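Local coordinates for protein transcription factor SPN1 (Saccharomyces cerevisiae, PDB 3NFQ) that takes part in regulating RNA polymerase II transcription, and may act both in recruitment of TBP and in steps after recruitment, at residues Val59-Val62 with Leu63-Asn67; Asp74-Leu77 with Leu78-Val81. All coordinates share one frame; numbering follows the deposited sequence.

Overall arrangement
Both contacts are local and follow each other along the all-helical conserved central domain of SPN1, so neither nests within nor crosses the other. After the long helix 10-42, the chain enters helix 51-63. Contact 1 spans the last turn of that helix and the start of the loop leading to helix 69-74. Contact 2 then closes the short turn between helix 69-74 and helix 77-85. The centres of the two contacts lie about 13 Å apart, yet they meet through leucine and valine methyls: Leu63 CD2 is 4.0 Å from Leu77 CD2, and Leu63 CD1 is 4.1 Å from Val81 CG2. Both also pack against helix 10-42, while helix 96-107 borders contact 1 and helix 113-119 borders contact 2.

Contact 1: Val59-Val62 with Leu63-Asn67; sequences VVSV and LSKAN
The flat peptide carbonyl of Ser61 receives two donors from Ser64 on the same face of its plane. The amide N of Ser64 stands well above that plane, 3.2 Å from Ser61 O, whereas Ser64 OG comes in much nearer to the plane, tilted by 22°, and hydrogen-bonds to Ser61 O at 2.7 Å. Ser64 OG gets there by sitting between its own backbone N and carbonyl carbon (chi1 83°), which turns the hydroxyl back toward the preceding turn. The carbonyl of Val62 likewise takes its donor from above its plane, Lys65 N at 3.1 Å. Val59 O instead meets Leu63 N closer to its plane, at 2.8 Å, in a nearly straight i to i+4 bond with an N-H...O angle of 164°. The Ser64 N bond to Val60 O is weak.

Apolar packing follows the helix: Val59 and Leu63 point the same way, side by side, with Val59 CG1 3.7 Å from Leu63 CD1. On the solvent side, the aliphatic part of Lys65 passes along Ser61, its CE 3.8 Å from Ser61 OG. Val62 packs on Leu21 of helix 10-42, and Leu63 on Ala105 of helix 96-107.

At this C-terminal end of helix 51-63, in the all-helical central domain, bonds pass from i+4 to i+3 spacing and the serine hydroxyl adds a second grip on a last-turn carbonyl, while Val59, Val62 and Leu63 stay buried among neighbouring helices.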
loop_
_atom_site.group_PDB
_atom_site.type_symbol
_atom_site.label_atom_id
_atom_site.label_comp_id
_atom_site.label_asym_id
_atom_site.label_seq_id
_atom_site.Cartn_x
_atom_site.Cartn_y
_atom_site.Cartn_z
ATOM N N VAL A 59 0.651 9.490 -3.628
ATOM C CA VAL A 59 1.354 8.316 -3.219
ATOM C C VAL A 59 2.089 7.663 -4.407
ATOM O O VAL A 59 3.258 7.250 -4.305
ATOM C CB VAL A 59 0.348 7.288 -2.648
ATOM C CG1 VAL A 59 0.988 5.946 -2.504
ATOM C CG2 VAL A 59 -0.253 7.799 -1.314
ATOM N N VAL A 60 1.375 7.534 -5.508
ATOM C CA VAL A 60 1.925 6.980 -6.754
ATOM C C VAL A 60 3.107 7.841 -7.217
ATOM O O VAL A 60 4.159 7.327 -7.582
ATOM C CB VAL A 60 0.827 6.951 -7.835
ATOM C CG1 VAL A 60 1.452 6.777 -9.255
ATOM C CG2 VAL A 60 -0.166 5.817 -7.544
ATOM N N SER A 61 2.926 9.150 -7.220
ATOM C CA SER A 61 4.009 10.071 -7.587
ATOM C C SER A 61 5.305 9.861 -6.800
ATOM O O SER A 61 6.378 9.617 -7.367
ATOM C CB SER A 61 3.524 11.498 -7.443
ATOM O OG SER A 61 4.585 12.363 -7.791
ATOM N N VAL A 62 5.204 9.925 -5.482
ATOM C CA VAL A 62 6.320 9.650 -4.587
ATOM C C VAL A 62 6.899 8.270 -4.789
ATOM O O VAL A 62 8.125 8.134 -4.938
ATOM C CB VAL A 62 5.930 9.886 -3.072
ATOM C CG1 VAL A 62 7.076 9.511 -2.146
ATOM C CG2 VAL A 62 5.546 11.353 -2.825
ATOM N N LEU A 63 6.053 7.229 -4.797
ATOM C CA LEU A 63 6.565 5.874 -4.914
ATOM C C LEU A 63 7.290 5.676 -6.263
ATOM O O LEU A 63 8.119 4.802 -6.381
ATOM C CB LEU A 63 5.452 4.804 -4.749
ATOM C CG LEU A 63 4.806 4.554 -3.378
ATOM C CD1 LEU A 63 3.655 3.553 -3.455
ATOM C CD2 LEU A 63 5.846 4.027 -2.357
ATOM N N SER A 64 6.991 6.516 -7.256
ATOM C CA SER A 64 7.562 6.341 -8.589
ATOM C C SER A 64 8.929 7.014 -8.718
ATOM O O SER A 64 9.617 6.808 -9.719
ATOM C CB SER A 64 6.631 6.948 -9.641
ATOM O OG SER A 64 6.909 8.340 -9.690
ATOM N N LYS A 65 9.329 7.820 -7.748
ATOM C CA LYS A 65 10.587 8.569 -7.872
ATOM C C LYS A 65 11.798 7.771 -7.471
ATOM O O LYS A 65 11.960 7.401 -6.317
ATOM C CB LYS A 65 10.523 9.887 -7.118
ATOM C CG LYS A 65 9.619 10.837 -7.817
ATOM C CD LYS A 65 9.389 12.078 -7.009
ATOM C CE LYS A 65 8.291 12.952 -7.636
ATOM N NZ LYS A 65 8.367 13.033 -9.140
ATOM N N ALA A 66 12.639 7.469 -8.465
ATOM C CA ALA A 66 13.811 6.618 -8.271
ATOM C C ALA A 66 14.664 7.082 -7.098
ATOM O O ALA A 66 15.100 6.276 -6.282
ATOM C CB ALA A 66 14.657 6.598 -9.563
ATOM N N ASN A 67 14.902 8.380 -6.974
ATOM C CA ASN A 67 15.800 8.800 -5.886
ATOM C C ASN A 67 15.155 8.878 -4.537
ATOM O O ASN A 67 15.809 9.256 -3.557
ATOM C CB ASN A 67 16.564 10.074 -6.171
ATOM C CG ASN A 67 15.803 11.022 -6.992
ATOM O OD1 ASN A 67 14.757 11.567 -6.567
ATOM N ND2 ASN A 67 16.306 11.249 -8.217
#

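Contact 2: Asp74-Leu77 with Leu78-Val81; sequences DNNL and LQSV
Asn76 and Gln79 meet through their side chains and through a backbone bond at the start of helix 77-85. In the backbone, Gln79 N donates to Asn76 O at 3.1 Å, an i to i+3 bond that reaches the carbonyl from above its plane. One residue on, Val81 N bonds to Leu77 O in the carbonyl plane at 3.2 Å, the i to i+4 pattern of a regular helix.

Polar side chains touch without bonding: with CG anti to the backbone N (chi1 -158°), the Asn76 amide lies against the base of Gln79, its OD1 3.8 Å from Gln79 CB. The two amide planes are turned 43° from each other.

The arrangement is a tight turn joining helix 69-74 to helix 77-85, in the all-helical domain whose sequence carries the TFIIS N-terminal family signature. Asn76 supplies it with a left-handed backbone conformation (phi 57°), and Leu77 returns the chain to helical geometry.

Apolar packing puts Leu77 on Ile72 and Leu78 on Leu73 of helix 69-74, Leu109 and Val111. Ser80 CB and Val81 CG2 lie 3.5 Å and 3.8 Å from Leu77 O, and the buried Ser80 hydroxyl is hydrogen-bonded to Lys22 O of helix 10-42.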
loop_
_atom_site.group_PDB
_atom_site.type_symbol
_atom_site.label_atom_id
_atom_site.label_comp_id
_atom_site.label_asym_id
_atom_site.label_seq_id
_atom_site.Cartn_x
_atom_site.Cartn_y
_atom_site.Cartn_z
ATOM N N ASP A 74 13.772 2.984 3.836
ATOM C CA ASP A 74 14.348 3.187 5.178
ATOM C C ASP A 74 13.343 3.667 6.215
ATOM O O ASP A 74 13.495 3.339 7.384
ATOM C CB ASP A 74 15.527 4.146 5.123
ATOM C CG ASP A 74 16.737 3.547 4.432
ATOM O OD1 ASP A 74 16.841 2.300 4.299
ATOM O OD2 ASP A 74 17.585 4.348 3.994
ATOM N N ASN A 75 12.320 4.425 5.814
ATOM C CA ASN A 75 11.298 4.925 6.754
ATOM C C ASN A 75 10.007 4.105 6.878
ATOM O O ASN A 75 9.016 4.605 7.405
ATOM C CB ASN A 75 10.975 6.364 6.410
ATOM C CG ASN A 75 12.176 7.257 6.627
ATOM O OD1 ASN A 75 12.911 7.581 5.686
ATOM N ND2 ASN A 75 12.453 7.544 7.882
ATOM N N ASN A 76 10.019 2.875 6.356
ATOM C CA ASN A 76 8.907 1.945 6.469
ATOM C C ASN A 76 7.609 2.522 5.910
ATOM O O ASN A 76 6.525 2.259 6.432
ATOM C CB ASN A 76 8.722 1.529 7.950
ATOM C CG ASN A 76 7.975 0.205 8.124
ATOM O OD1 ASN A 76 7.496 -0.104 9.228
ATOM N ND2 ASN A 76 7.899 -0.590 7.070
ATOM N N LEU A 77 7.694 3.311 4.842
ATOM C CA LEU A 77 6.496 3.724 4.164
ATOM C C LEU A 77 5.671 2.521 3.655
ATOM O O LEU A 77 4.449 2.582 3.542
ATOM C CB LEU A 77 6.853 4.648 3.014
ATOM C CG LEU A 77 5.690 5.328 2.270
ATOM C CD1 LEU A 77 4.862 6.248 3.158
ATOM C CD2 LEU A 77 6.205 6.117 1.032
ATOM N N LEU A 78 6.327 1.413 3.365
ATOM C CA LEU A 78 5.571 0.213 2.921
ATOM C C LEU A 78 4.548 -0.272 3.941
ATOM O O LEU A 78 3.597 -0.950 3.625
ATOM C CB LEU A 78 6.548 -0.877 2.519
ATOM C CG LEU A 78 7.395 -0.649 1.279
ATOM C CD1 LEU A 78 8.253 -1.922 0.935
ATOM C CD2 LEU A 78 6.457 -0.274 0.150
ATOM N N GLN A 79 4.721 0.122 5.191
ATOM C CA GLN A 79 3.707 -0.206 6.197
ATOM C C GLN A 79 2.378 0.422 5.858
ATOM O O GLN A 79 1.328 -0.175 6.005
ATOM C CB GLN A 79 4.134 0.307 7.581
ATOM C CG GLN A 79 3.317 -0.430 8.674
ATOM C CD GLN A 79 3.709 0.056 10.047
ATOM O OE1 GLN A 79 4.030 -0.744 10.939
ATOM N NE2 GLN A 79 3.737 1.364 10.206
ATOM N N SER A 80 2.420 1.692 5.514
ATOM C CA SER A 80 1.207 2.391 5.096
ATOM C C SER A 80 0.634 1.854 3.779
ATOM O O SER A 80 -0.565 1.822 3.634
ATOM C CB SER A 80 1.483 3.873 4.930
ATOM O OG SER A 80 1.793 4.483 6.186
ATOM N N VAL A 81 1.497 1.476 2.838
ATOM C CA VAL A 81 1.041 0.806 1.588
ATOM C C VAL A 81 0.347 -0.473 1.922
ATOM O O VAL A 81 -0.734 -0.779 1.420
ATOM C CB VAL A 81 2.222 0.544 0.619
ATOM C CG1 VAL A 81 1.768 -0.307 -0.625
ATOM C CG2 VAL A 81 2.845 1.874 0.223
#